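Local coordinates for outer membrane protein assembly factor BamA (Haemophilus ducreyi, PDB 4K3C) that probably helps assemble beta-barrel proteins and insert them into the outer membrane, as part of the Bam complex, at residues 86-90 with 102-106; 91-96 with 153-157; 201-207 with 224-230; 314-318 with 329-333. All coordinates share one frame; numbering follows the deposited sequence.

Interaction 1: residues 86-90 with 102-106; sequences RKIRF and RREMR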
loop_
_atom_site.group_PDB
_atom_site.type_symbol
_atom_site.label_atom_id
_atom_site.label_comp_id
_atom_site.label_asym_id
_atom_site.label_seq_id
_atom_site.Cartn_x
_atom_site.Cartn_y
_atom_site.Cartn_z
ATOM N N ARG A 86 -27.643 -18.916 22.472
ATOM C CA ARG A 86 -28.275 -17.933 23.343
ATOM C C ARG A 86 -27.543 -16.590 23.269
ATOM O O ARG A 86 -28.118 -15.577 22.857
ATOM C CB ARG A 86 -28.316 -18.468 24.779
ATOM C CG ARG A 86 -29.342 -17.810 25.687
ATOM C CD ARG A 86 -28.676 -16.861 26.668
ATOM N NE ARG A 86 -27.606 -17.505 27.428
ATOM C CZ ARG A 86 -27.768 -18.074 28.620
ATOM N NH1 ARG A 86 -28.960 -18.088 29.195
ATOM N NH2 ARG A 86 -26.734 -18.631 29.239
ATOM N N LYS A 87 -26.272 -16.591 23.660
ATOM C CA LYS A 87 -25.428 -15.400 23.581
ATOM C C LYS A 87 -23.961 -15.815 23.520
ATOM O O LYS A 87 -23.603 -16.876 24.031
ATOM C CB LYS A 87 -25.673 -14.497 24.790
ATOM C CG LYS A 87 -25.897 -13.052 24.425
ATOM C CD LYS A 87 -24.587 -12.370 24.059
ATOM C CE LYS A 87 -24.552 -11.979 22.602
ATOM N NZ LYS A 87 -25.807 -11.273 22.254
ATOM N N ILE A 88 -23.123 -14.995 22.887
ATOM C CA ILE A 88 -21.685 -15.253 22.859
ATOM C C ILE A 88 -20.971 -14.306 23.823
ATOM O O ILE A 88 -21.350 -13.140 23.964
ATOM C CB ILE A 88 -21.075 -15.171 21.425
ATOM C CG1 ILE A 88 -20.414 -13.819 21.170
ATOM C CG2 ILE A 88 -22.131 -15.460 20.363
ATOM C CD1 ILE A 88 -21.408 -12.706 20.873
ATOM N N ARG A 89 -19.968 -14.823 24.520
ATOM C CA ARG A 89 -19.274 -14.043 25.535
ATOM C C ARG A 89 -17.773 -14.273 25.475
ATOM O O ARG A 89 -17.296 -15.237 24.878
ATOM C CB ARG A 89 -19.787 -14.380 26.936
ATOM C CG ARG A 89 -21.207 -13.920 27.231
ATOM C CD ARG A 89 -21.571 -14.179 28.693
ATOM N NE ARG A 89 -20.980 -15.415 29.213
ATOM C CZ ARG A 89 -21.629 -16.571 29.348
ATOM N NH1 ARG A 89 -22.905 -16.668 28.999
ATOM N NH2 ARG A 89 -21.002 -17.638 29.833
ATOM N N PHE A 90 -17.026 -13.381 26.105
ATOM C CA PHE A 90 -15.580 -13.491 26.106
ATOM C C PHE A 90 -15.030 -13.569 27.527
ATOM O O PHE A 90 -15.637 -13.058 28.476
ATOM C CB PHE A 90 -14.968 -12.305 25.370
ATOM C CG PHE A 90 -15.541 -12.081 24.000
ATOM C CD1 PHE A 90 -15.080 -12.805 22.914
ATOM C CD2 PHE A 90 -16.537 -11.136 23.793
ATOM C CE1 PHE A 90 -15.600 -12.593 21.659
ATOM C CE2 PHE A 90 -17.065 -10.927 22.530
ATOM C CZ PHE A 90 -16.592 -11.652 21.467
ATOM N N ARG A 102 -16.005 -8.342 19.930
ATOM C CA ARG A 102 -17.328 -8.454 19.326
ATOM C C ARG A 102 -17.433 -7.461 18.181
ATOM O O ARG A 102 -18.085 -6.420 18.281
ATOM C CB ARG A 102 -18.433 -8.218 20.352
ATOM C CG ARG A 102 -19.825 -8.455 19.819
ATOM C CD ARG A 102 -20.818 -8.470 20.947
ATOM N NE ARG A 102 -20.664 -9.654 21.782
ATOM C CZ ARG A 102 -20.758 -9.643 23.105
ATOM N NH1 ARG A 102 -20.611 -10.771 23.787
ATOM N NH2 ARG A 102 -21.002 -8.505 23.742
ATOM N N ARG A 103 -16.757 -7.799 17.096
ATOM C CA ARG A 103 -16.673 -6.959 15.925
ATOM C C ARG A 103 -16.212 -7.952 14.897
ATOM O O ARG A 103 -16.555 -7.870 13.719
ATOM C CB ARG A 103 -15.633 -5.847 16.129
ATOM C CG ARG A 103 -14.577 -5.738 15.024
ATOM C CD ARG A 103 -13.146 -5.635 15.588
ATOM N NE ARG A 103 -12.743 -4.258 15.880
ATOM C CZ ARG A 103 -11.496 -3.881 16.151
ATOM N NH1 ARG A 103 -11.222 -2.601 16.395
ATOM N NH2 ARG A 103 -10.516 -4.782 16.164
ATOM N N GLU A 104 -15.445 -8.922 15.379
ATOM C CA GLU A 104 -15.023 -10.031 14.548
ATOM C C GLU A 104 -16.000 -11.209 14.655
ATOM O O GLU A 104 -15.851 -12.212 13.958
ATOM C CB GLU A 104 -13.591 -10.451 14.892
ATOM C CG GLU A 104 -12.538 -9.366 14.622
ATOM C CD GLU A 104 -12.347 -9.055 13.131
ATOM O OE1 GLU A 104 -11.618 -8.087 12.818
ATOM O OE2 GLU A 104 -12.915 -9.777 12.272
ATOM N N MET A 105 -17.012 -11.082 15.509
ATOM C CA MET A 105 -18.043 -12.111 15.582
ATOM C C MET A 105 -18.988 -12.008 14.382
ATOM O O MET A 105 -19.504 -10.928 14.078
ATOM C CB MET A 105 -18.854 -12.027 16.884
ATOM C CG MET A 105 -18.118 -12.371 18.163
ATOM S SD MET A 105 -17.094 -13.841 18.071
ATOM C CE MET A 105 -18.261 -15.046 17.422
ATOM N N ARG A 106 -19.235 -13.113 13.691
ATOM C CA ARG A 106 -20.223 -13.114 12.616
ATOM C C ARG A 106 -21.512 -13.736 13.126
ATOM O O ARG A 106 -22.577 -13.159 13.012
ATOM C CB ARG A 106 -19.703 -13.856 11.394
ATOM C CG ARG A 106 -18.433 -13.283 10.815
ATOM C CD ARG A 106 -18.641 -11.869 10.327
ATOM N NE ARG A 106 -17.393 -11.233 9.915
ATOM C CZ ARG A 106 -17.103 -9.956 10.129
ATOM N NH1 ARG A 106 -17.963 -9.173 10.752
ATOM N NH2 ARG A 106 -15.952 -9.459 9.719
#

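Interaction 2: residues 91-96 with 153-157; sequences EGNDVT and KIKER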
loop_
_atom_site.group_PDB
_atom_site.type_symbol
_atom_site.label_atom_id
_atom_site.label_comp_id
_atom_site.label_asym_id
_atom_site.label_seq_id
_atom_site.Cartn_x
_atom_site.Cartn_y
_atom_site.Cartn_z
ATOM N N GLU A 91 -13.887 -14.227 27.673
ATOM C CA GLU A 91 -13.198 -14.228 28.948
ATOM C C GLU A 91 -11.695 -14.288 28.742
ATOM O O GLU A 91 -11.232 -14.730 27.696
ATOM C CB GLU A 91 -13.704 -15.343 29.865
ATOM C CG GLU A 91 -13.550 -16.750 29.355
ATOM C CD GLU A 91 -14.332 -17.743 30.207
ATOM O OE1 GLU A 91 -15.512 -17.457 30.526
ATOM O OE2 GLU A 91 -13.765 -18.802 30.558
ATOM N N GLY A 92 -10.947 -13.812 29.738
ATOM C CA GLY A 92 -9.507 -13.680 29.623
ATOM C C GLY A 92 -9.111 -12.337 29.037
ATOM O O GLY A 92 -7.927 -12.027 28.933
ATOM N N ASN A 93 -10.108 -11.541 28.649
ATOM C CA ASN A 93 -9.881 -10.252 28.004
ATOM C C ASN A 93 -9.749 -9.122 28.995
ATOM O O ASN A 93 -10.643 -8.281 29.102
ATOM C CB ASN A 93 -10.990 -9.933 26.997
ATOM C CG ASN A 93 -12.380 -10.019 27.601
ATOM O OD1 ASN A 93 -12.680 -10.926 28.380
ATOM N ND2 ASN A 93 -13.241 -9.065 27.243
ATOM N N ASP A 94 -8.627 -9.093 29.709
ATOM C CA ASP A 94 -8.473 -8.171 30.826
ATOM C C ASP A 94 -8.223 -6.754 30.366
ATOM O O ASP A 94 -8.699 -5.788 30.978
ATOM C CB ASP A 94 -7.357 -8.636 31.755
ATOM C CG ASP A 94 -7.668 -9.967 32.392
ATOM O OD1 ASP A 94 -8.818 -10.139 32.863
ATOM O OD2 ASP A 94 -6.778 -10.845 32.400
ATOM N N VAL A 95 -7.482 -6.616 29.282
ATOM C CA VAL A 95 -7.196 -5.276 28.827
ATOM C C VAL A 95 -8.061 -4.926 27.634
ATOM O O VAL A 95 -8.394 -3.757 27.452
ATOM C CB VAL A 95 -5.670 -5.012 28.586
ATOM C CG1 VAL A 95 -4.821 -6.166 29.114
ATOM C CG2 VAL A 95 -5.377 -4.732 27.115
ATOM N N THR A 96 -8.482 -5.927 26.862
ATOM C CA THR A 96 -9.098 -5.635 25.555
ATOM C C THR A 96 -10.416 -4.847 25.567
ATOM O O THR A 96 -10.367 -3.632 25.756
ATOM C CB THR A 96 -9.068 -6.835 24.589
ATOM O OG1 THR A 96 -7.698 -7.123 24.280
ATOM C CG2 THR A 96 -9.755 -6.509 23.282
ATOM N N LYS A 153 -12.198 -17.691 24.953
ATOM C CA LYS A 153 -11.187 -17.501 25.984
ATOM C C LYS A 153 -9.876 -17.106 25.341
ATOM O O LYS A 153 -9.240 -17.914 24.663
ATOM C CB LYS A 153 -11.014 -18.784 26.805
ATOM C CG LYS A 153 -9.934 -18.743 27.880
ATOM C CD LYS A 153 -10.421 -19.410 29.168
ATOM C CE LYS A 153 -9.267 -19.992 29.975
ATOM N NZ LYS A 153 -8.569 -21.094 29.243
ATOM N N ILE A 154 -9.471 -15.854 25.546
ATOM C CA ILE A 154 -8.231 -15.373 24.947
ATOM C C ILE A 154 -7.105 -15.118 25.958
ATOM O O ILE A 154 -7.345 -14.858 27.138
ATOM C CB ILE A 154 -8.477 -14.150 24.024
ATOM C CG1 ILE A 154 -7.708 -12.925 24.505
ATOM C CG2 ILE A 154 -9.960 -13.841 23.940
ATOM C CD1 ILE A 154 -8.428 -12.111 25.524
ATOM N N LYS A 155 -5.870 -15.246 25.480
ATOM C CA LYS A 155 -4.693 -14.803 26.210
ATOM C C LYS A 155 -4.188 -13.534 25.536
ATOM O O LYS A 155 -3.753 -13.569 24.385
ATOM C CB LYS A 155 -3.607 -15.881 26.189
ATOM C CG LYS A 155 -2.311 -15.488 26.883
ATOM C CD LYS A 155 -2.504 -15.407 28.381
ATOM C CE LYS A 155 -1.433 -14.550 29.052
ATOM N NZ LYS A 155 -1.624 -14.501 30.540
ATOM N N GLU A 156 -4.276 -12.412 26.247
ATOM C CA GLU A 156 -3.795 -11.126 25.743
ATOM C C GLU A 156 -2.318 -11.252 25.454
ATOM O O GLU A 156 -1.652 -12.141 25.986
ATOM C CB GLU A 156 -3.989 -10.034 26.792
ATOM C CG GLU A 156 -5.427 -9.814 27.234
ATOM C CD GLU A 156 -6.153 -8.816 26.366
ATOM O OE1 GLU A 156 -5.632 -8.474 25.286
ATOM O OE2 GLU A 156 -7.234 -8.358 26.777
ATOM N N ARG A 157 -1.785 -10.366 24.633
ATOM C CA ARG A 157 -0.392 -10.504 24.280
ATOM C C ARG A 157 0.264 -9.157 24.029
ATOM O O ARG A 157 -0.419 -8.185 23.711
ATOM C CB ARG A 157 -0.251 -11.413 23.060
ATOM C CG ARG A 157 -0.313 -10.692 21.731
ATOM C CD ARG A 157 0.341 -11.534 20.653
ATOM N NE ARG A 157 0.585 -10.753 19.447
ATOM C CZ ARG A 157 1.730 -10.747 18.778
ATOM N NH1 ARG A 157 2.743 -11.497 19.200
ATOM N NH2 ARG A 157 1.855 -9.995 17.688
#

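Interaction 3: residues 201-207 with 224-230; sequences DSTNVNL and NIFYEDY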
loop_
_atom_site.group_PDB
_atom_site.type_symbol
_atom_site.label_atom_id
_atom_site.label_comp_id
_atom_site.label_asym_id
_atom_site.label_seq_id
_atom_site.Cartn_x
_atom_site.Cartn_y
_atom_site.Cartn_z
ATOM N N ASP A 201 18.509 14.659 3.230
ATOM C CA ASP A 201 17.665 15.810 2.913
ATOM C C ASP A 201 16.760 16.229 4.068
ATOM O O ASP A 201 16.452 17.419 4.223
ATOM C CB ASP A 201 16.836 15.578 1.639
ATOM C CG ASP A 201 17.642 15.784 0.368
ATOM O OD1 ASP A 201 18.156 16.901 0.153
ATOM O OD2 ASP A 201 17.752 14.831 -0.427
ATOM N N SER A 202 16.332 15.266 4.878
ATOM C CA SER A 202 15.538 15.618 6.056
ATOM C C SER A 202 15.653 14.689 7.269
ATOM O O SER A 202 16.211 13.598 7.208
ATOM C CB SER A 202 14.057 15.803 5.677
ATOM O OG SER A 202 13.571 14.705 4.929
ATOM N N THR A 203 15.128 15.166 8.387
ATOM C CA THR A 203 14.770 14.291 9.482
ATOM C C THR A 203 13.280 14.516 9.714
ATOM O O THR A 203 12.809 15.650 9.680
ATOM C CB THR A 203 15.557 14.607 10.755
ATOM O OG1 THR A 203 15.282 15.949 11.148
ATOM C CG2 THR A 203 17.050 14.466 10.519
ATOM N N ASN A 204 12.527 13.447 9.918
ATOM C CA ASN A 204 11.095 13.597 10.056
ATOM C C ASN A 204 10.606 12.794 11.236
ATOM O O ASN A 204 10.796 11.591 11.304
ATOM C CB ASN A 204 10.373 13.139 8.792
ATOM C CG ASN A 204 11.269 13.154 7.553
ATOM O OD1 ASN A 204 11.122 14.012 6.677
ATOM N ND2 ASN A 204 12.190 12.189 7.465
ATOM N N VAL A 205 9.983 13.474 12.176
ATOM C CA VAL A 205 9.364 12.810 13.298
ATOM C C VAL A 205 7.866 12.837 13.063
ATOM O O VAL A 205 7.339 13.738 12.423
ATOM C CB VAL A 205 9.714 13.516 14.613
ATOM C CG1 VAL A 205 9.104 12.796 15.818
ATOM C CG2 VAL A 205 11.196 13.584 14.734
ATOM N N ASN A 206 7.178 11.859 13.620
ATOM C CA ASN A 206 5.840 11.592 13.215
ATOM C C ASN A 206 5.095 10.874 14.329
ATOM O O ASN A 206 5.489 9.767 14.733
ATOM C CB ASN A 206 5.949 10.673 12.012
ATOM C CG ASN A 206 4.627 10.210 11.535
ATOM O OD1 ASN A 206 3.735 11.021 11.286
ATOM N ND2 ASN A 206 4.466 8.895 11.414
ATOM N N LEU A 207 4.036 11.488 14.858
ATOM C CA LEU A 207 3.127 10.745 15.733
ATOM C C LEU A 207 1.870 10.433 14.961
ATOM O O LEU A 207 1.338 11.296 14.263
ATOM C CB LEU A 207 2.757 11.537 16.973
ATOM C CG LEU A 207 2.058 10.651 18.011
ATOM C CD1 LEU A 207 2.511 11.008 19.411
ATOM C CD2 LEU A 207 0.547 10.772 17.910
ATOM N N ASN A 224 -2.454 12.144 12.224
ATOM C CA ASN A 224 -1.027 12.249 12.140
ATOM C C ASN A 224 -0.585 13.630 12.532
ATOM O O ASN A 224 -1.217 14.596 12.146
ATOM C CB ASN A 224 -0.578 11.916 10.721
ATOM C CG ASN A 224 0.926 11.690 10.614
ATOM O OD1 ASN A 224 1.656 12.526 10.078
ATOM N ND2 ASN A 224 1.393 10.554 11.122
ATOM N N ILE A 225 0.479 13.718 13.321
ATOM C CA ILE A 225 1.094 14.979 13.663
ATOM C C ILE A 225 2.561 14.792 13.375
ATOM O O ILE A 225 3.147 13.783 13.764
ATOM C CB ILE A 225 1.013 15.250 15.150
ATOM C CG1 ILE A 225 -0.423 15.152 15.649
ATOM C CG2 ILE A 225 1.650 16.604 15.491
ATOM C CD1 ILE A 225 -0.501 15.172 17.179
ATOM N N PHE A 226 3.183 15.768 12.733
ATOM C CA PHE A 226 4.511 15.546 12.208
ATOM C C PHE A 226 5.324 16.809 12.135
ATOM O O PHE A 226 4.794 17.919 12.006
ATOM C CB PHE A 226 4.426 14.945 10.798
ATOM C CG PHE A 226 3.782 15.858 9.795
ATOM C CD1 PHE A 226 2.401 15.840 9.612
ATOM C CD2 PHE A 226 4.552 16.737 9.040
ATOM C CE1 PHE A 226 1.790 16.692 8.699
ATOM C CE2 PHE A 226 3.948 17.591 8.122
ATOM C CZ PHE A 226 2.563 17.570 7.952
ATOM N N TYR A 227 6.631 16.603 12.164
ATOM C CA TYR A 227 7.595 17.658 11.995
ATOM C C TYR A 227 8.620 17.174 10.954
ATOM O O TYR A 227 9.062 16.028 10.985
ATOM C CB TYR A 227 8.218 17.955 13.362
ATOM C CG TYR A 227 9.549 18.661 13.357
ATOM C CD1 TYR A 227 9.686 19.933 12.817
ATOM C CD2 TYR A 227 10.660 18.071 13.928
ATOM C CE1 TYR A 227 10.899 20.591 12.830
ATOM C CE2 TYR A 227 11.878 18.713 13.941
ATOM C CZ TYR A 227 11.994 19.974 13.392
ATOM O OH TYR A 227 13.214 20.622 13.413
ATOM N N GLU A 228 8.957 18.021 9.994
ATOM C CA GLU A 228 10.007 17.678 9.056
ATOM C C GLU A 228 11.004 18.814 9.021
ATOM O O GLU A 228 10.622 19.976 8.931
ATOM C CB GLU A 228 9.474 17.409 7.645
ATOM C CG GLU A 228 10.605 17.232 6.604
ATOM C CD GLU A 228 10.118 16.946 5.182
ATOM O OE1 GLU A 228 10.712 16.078 4.501
ATOM O OE2 GLU A 228 9.156 17.603 4.734
ATOM N N ASP A 229 12.285 18.469 9.108
ATOM C CA ASP A 229 13.359 19.434 8.940
ATOM C C ASP A 229 14.122 19.126 7.666
ATOM O O ASP A 229 15.019 18.289 7.682
ATOM C CB ASP A 229 14.308 19.403 10.134
ATOM C CG ASP A 229 15.287 20.561 10.126
ATOM O OD1 ASP A 229 14.905 21.651 9.647
ATOM O OD2 ASP A 229 16.436 20.387 10.593
ATOM N N TYR A 230 13.752 19.805 6.576
ATOM C CA TYR A 230 14.338 19.611 5.236
ATOM C C TYR A 230 15.512 20.544 4.981
ATOM O O TYR A 230 15.465 21.730 5.330
ATOM C CB TYR A 230 13.283 19.864 4.170
ATOM C CG TYR A 230 13.700 19.543 2.769
ATOM C CD1 TYR A 230 13.751 18.235 2.332
ATOM C CD2 TYR A 230 14.010 20.549 1.857
ATOM C CE1 TYR A 230 14.126 17.922 1.023
ATOM C CE2 TYR A 230 14.378 20.249 0.539
ATOM C CZ TYR A 230 14.432 18.929 0.134
ATOM O OH TYR A 230 14.800 18.591 -1.149
#

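Interaction 4: residues 314-318 with 329-333; sequences WNYNN and SSANI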
loop_
_atom_site.group_PDB
_atom_site.type_symbol
_atom_site.label_atom_id
_atom_site.label_comp_id
_atom_site.label_asym_id
_atom_site.label_seq_id
_atom_site.Cartn_x
_atom_site.Cartn_y
_atom_site.Cartn_z
ATOM N N TRP A 314 -7.515 7.629 -4.921
ATOM C CA TRP A 314 -8.084 6.337 -5.234
ATOM C C TRP A 314 -6.984 5.337 -5.500
ATOM O O TRP A 314 -6.014 5.646 -6.189
ATOM C CB TRP A 314 -8.994 6.438 -6.452
ATOM C CG TRP A 314 -9.270 5.111 -7.082
ATOM C CD1 TRP A 314 -9.873 4.027 -6.500
ATOM C CD2 TRP A 314 -8.943 4.718 -8.415
ATOM N NE1 TRP A 314 -9.945 2.996 -7.382
ATOM C CE2 TRP A 314 -9.383 3.387 -8.574
ATOM C CE3 TRP A 314 -8.321 5.361 -9.496
ATOM C CZ2 TRP A 314 -9.226 2.680 -9.780
ATOM C CZ3 TRP A 314 -8.162 4.657 -10.691
ATOM C CH2 TRP A 314 -8.615 3.331 -10.820
ATOM N N ASN A 315 -7.125 4.128 -4.972
ATOM C CA ASN A 315 -6.034 3.171 -5.069
ATOM C C ASN A 315 -6.399 1.817 -5.575
ATOM O O ASN A 315 -7.080 1.039 -4.899
ATOM C CB ASN A 315 -5.307 3.030 -3.751
ATOM C CG ASN A 315 -4.323 4.123 -3.548
ATOM O OD1 ASN A 315 -3.216 4.083 -4.101
ATOM N ND2 ASN A 315 -4.722 5.143 -2.785
ATOM N N TYR A 316 -5.902 1.542 -6.772
ATOM C CA TYR A 316 -6.113 0.267 -7.411
ATOM C C TYR A 316 -4.853 -0.581 -7.294
ATOM O O TYR A 316 -3.751 -0.104 -7.562
ATOM C CB TYR A 316 -6.525 0.482 -8.869
ATOM C CG TYR A 316 -6.661 -0.794 -9.666
ATOM C CD1 TYR A 316 -7.843 -1.529 -9.664
ATOM C CD2 TYR A 316 -5.604 -1.268 -10.429
ATOM C CE1 TYR A 316 -7.952 -2.702 -10.407
ATOM C CE2 TYR A 316 -5.709 -2.429 -11.163
ATOM C CZ TYR A 316 -6.874 -3.141 -11.148
ATOM O OH TYR A 316 -6.940 -4.293 -11.893
ATOM N N ASN A 317 -5.023 -1.828 -6.860
ATOM C CA ASN A 317 -3.951 -2.814 -6.902
ATOM C C ASN A 317 -4.450 -4.182 -7.331
ATOM O O ASN A 317 -5.326 -4.759 -6.692
ATOM C CB ASN A 317 -3.247 -2.941 -5.548
ATOM C CG ASN A 317 -1.967 -3.785 -5.629
ATOM O OD1 ASN A 317 -1.969 -4.908 -6.134
ATOM N ND2 ASN A 317 -0.864 -3.228 -5.142
ATOM N N ASN A 318 -3.885 -4.710 -8.407
ATOM C CA ASN A 318 -4.073 -6.116 -8.715
ATOM C C ASN A 318 -2.882 -6.867 -8.171
ATOM O O ASN A 318 -2.890 -7.315 -7.025
ATOM C CB ASN A 318 -4.163 -6.345 -10.209
ATOM C CG ASN A 318 -5.471 -6.939 -10.610
ATOM O OD1 ASN A 318 -5.948 -6.718 -11.721
ATOM N ND2 ASN A 318 -6.080 -7.689 -9.701
ATOM N N SER A 329 -1.903 -5.382 -12.475
ATOM C CA SER A 329 -1.487 -3.984 -12.517
ATOM C C SER A 329 -1.750 -3.254 -11.202
ATOM O O SER A 329 -2.186 -3.832 -10.208
ATOM C CB SER A 329 -2.139 -3.245 -13.692
ATOM O OG SER A 329 -3.502 -3.617 -13.833
ATOM N N SER A 330 -1.460 -1.968 -11.204
ATOM C CA SER A 330 -1.710 -1.149 -10.043
ATOM C C SER A 330 -1.777 0.289 -10.539
ATOM O O SER A 330 -1.162 0.645 -11.558
ATOM C CB SER A 330 -0.575 -1.297 -9.044
ATOM O OG SER A 330 0.562 -0.583 -9.491
ATOM N N ALA A 331 -2.525 1.112 -9.820
ATOM C CA ALA A 331 -2.676 2.494 -10.218
ATOM C C ALA A 331 -3.232 3.392 -9.108
ATOM O O ALA A 331 -3.837 2.922 -8.141
ATOM C CB ALA A 331 -3.513 2.587 -11.484
ATOM N N ASN A 332 -3.007 4.691 -9.271
ATOM C CA ASN A 332 -3.412 5.679 -8.301
ATOM C C ASN A 332 -3.911 6.959 -8.978
ATOM O O ASN A 332 -3.374 7.395 -10.004
ATOM C CB ASN A 332 -2.231 6.013 -7.397
ATOM C CG ASN A 332 -2.619 6.949 -6.268
ATOM O OD1 ASN A 332 -2.878 8.138 -6.481
ATOM N ND2 ASN A 332 -2.660 6.417 -5.050
ATOM N N ILE A 333 -4.941 7.554 -8.388
ATOM C CA ILE A 333 -5.417 8.880 -8.757
ATOM C C ILE A 333 -5.527 9.697 -7.458
ATOM O O ILE A 333 -6.308 9.360 -6.560
ATOM C CB ILE A 333 -6.770 8.805 -9.541
ATOM C CG1 ILE A 333 -6.509 8.989 -11.018
ATOM C CG2 ILE A 333 -7.727 9.930 -9.159
ATOM C CD1 ILE A 333 -5.879 10.337 -11.288
#

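Interaction 1: residues 86-90 with 102-106
In the POTRA domain next to the barrel, Ile88 and Phe90 on strand 84-91 meet Arg102 and Met105 just after helix 98-101. Ile88 and Phe90 both turn toward the loop, and their side chains share the same two partners. Arg102 reaches the strand with its far end. CG lies anti to the backbone N (chi1 -174°), and a bend at chi3 brings the guanidinium over to Ile88. NH1 meets the carbonyl O of Ile88; the modelled bond is very short and strongly bent, so its geometry is doubtful. This oxygen sits at the edge of the guanidinium, near its plane. CD1 of Ile88 lies against NE of Arg102. One face of the guanidinium carries Lys87 CE, 4.3 Å from Arg102 NH1. The ring of Phe90 lies toward the opposite face, the two planes 38° apart, with Phe90 CE2 3.7 Å from Arg102 CB. NH2 of Arg102 makes a salt bridge to Asp98, which probably offsets the like charge of Lys87.

A POTRA domain packs two helices on one face of a small sheet, and this loop leads from the first helix toward the second. From the loop, Met105 meets Ile88 and Phe90. It slides past both in the opposite direction; the bend at chi2 sets SD beside the ring. Met105 CG is 3.7 Å from Phe90 CZ and also touches Ile88 CG1. Met105 SD makes a Met-aromatic contact at the ring edge, 5.2 Å from the Phe90 centroid. Met105 also touches Ala121 of helix 119-125 and Tyr152 of strand 147-156.

Interaction 2: residues 91-96 with 153-157
Glu156 reaches from strand 147-156 to the backbone turn at Asn93 to Thr96, in the POTRA domain that adjoins the barrel. This turn links the first strand of the domain to its first helix. From CB the chain leaves beside the backbone N (chi1 -59°) and bends again at chi2, which carries the carboxylate into the turn. Glu156 CG passes 3.7 Å from Gly92 O. CD lies close to the hydroxyl of Thr96. Glu156 OE1 takes the OG1 proton of Thr96 on its syn lone pair, at 2.7 Å. OE2 is gripped by two backbone N-H groups that come from the same face of the carboxylate. Thr96 N is 2.7 Å from Glu156 OE2, on the syn side and somewhat out of plane. Val95 N is 3.1 Å from Glu156 OE2 and comes from above the plane. Three bonds thus fix the rotation of the carboxylate. Thr96 OG1 also bonds Asn184 ND2 of strand 175-185, so the POTRA turn is tied to the barrel at this point.

At the other end of the contact the strands are parallel neighbours, with Glu91 bridged to Lys153. Ile154 N donates to Glu91 O at 3.0 Å. Next comes Gly92, with positive phi. Gly92 CA makes a CA-H...O contact of 3.5 Å to Ile154 O. Glu91 OE2 touches Lys153 CD, but Glu91 OE2 and Lys153 NZ stay 5.8 Å apart. Asn93 centres an inverse gamma turn, and Asn93 CA rests 3.4 Å from Ile154 CD1.

Interaction 3: residues 201-207 with 224-230
Thr203, Val205 and Leu207 pair with Asp229, Tyr227 and Ile225 as antiparallel neighbours in the wall of the beta-barrel. Strands 202-207 and 224-230 run at 167° to each other, with their axes 4.6 Å apart.

Backbone hydrogen bonds come first. The three pairs named are hydrogen-bonded pairs, each with two N-H...O=C bonds. Asp229 N to Thr203 O is almost straight, at 2.9 Å. Its return bond, Thr203 N to Asp229 O, is longer at 3.2 Å. In the non-hydrogen-bonded pairs between them, CA-H...O contacts fill in, such as Asn204 CA to Tyr227 O at 3.3 Å.

The apolar contacts lie on the face that carries Val205, Leu207, Ile225 and Tyr227. These side chains sit on the surface and probably face lipid. Leu207 CB and Ile225 CB are 4.5 Å apart.

Most polar side-chain contacts lie on the other face, with Ser202, Asn206 and Glu228. The Asn224 and Asn206 side chains cross at about a right angle, their amide planes 40° apart. Asn224 ND2 donates to Asn206 OD1, though the modelled distance is doubtfully short. Glu228, fully extended with CG anti to the backbone N (chi1 172°), brings Glu228 OE1 to 3.2 Å from Ser202 OG. Its OE2 forms a salt bridge with Arg243 of the next strand. Asp201 OD2 makes a salt bridge to Arg235.

The Tyr230 ring has two neighbours across the contact. Asp201 lies alongside Tyr230 and points the same way. Ser202 CB sits at the edge of the Tyr230 ring, and Asp201 CB is 3.6 Å from Tyr230 CE1.

Interaction 4: residues 314-318 with 329-333
Trp314 and Tyr316 lie along Ile333, Ala331 and Ser329 in a beta hairpin of the barrel wall, formed by strands 303-317 and 328-338. Two residues apart, the two aromatic side chains lie on one face. CG of Tyr316 is anti to the backbone N (chi1 175°), which lays its ring alongside the partner strand. Trp314 presents its ring edge to Ile333, with Trp314 CE3 3.8 Å from Ile333 CB. Its ring also meets Tyr262 of strand 260-274. The Tyr316 ring is edge-on to the partner strand. Ala331 N lies in the plane of that ring, and Tyr316 CE2 is 3.7 Å from Ser329 OG. The hydroxyl of Tyr316 makes a weak bond to Asn318 OD1.

Asn315 and Asn332 occupy the other face as a non-hydrogen-bonded pair. Their amide planes are 69° apart. Asn332 ND2 donates to Asn315 OD1 at 2.6 Å, from above the carbonyl plane. Ser330 is on this face too, and its OG bonds Ser354 of strand 346-358.

Paired backbone bonds join Trp314 with Ile333 and Tyr316 with Ala331. Past the last full pair, Asn318 N donates to Ser329 O at 2.6 Å, with an N-H...O angle of 155°.

Interactions 1 and 2 belong to one POTRA domain, and interactions 3 and 4 to the barrel. The first two adjoin in sequence, cross along the chain and share neighbouring strands 84-91 and 147-156. Their centres are 14 Å apart. Interaction 1 is a surface contact held mostly by side chains; interaction 2 is partly buried and rests on a carboxylate that binds a backbone turn. Interactions 3 and 4 are surface contacts between adjacent antiparallel strands, with centres 27 Å apart. There, regular backbone bonds do most of the work, and asparagine pairs add polar links on one face. The POTRA and barrel contacts never touch; the nearest atoms of interactions 1 and 3 are about 18 Å apart.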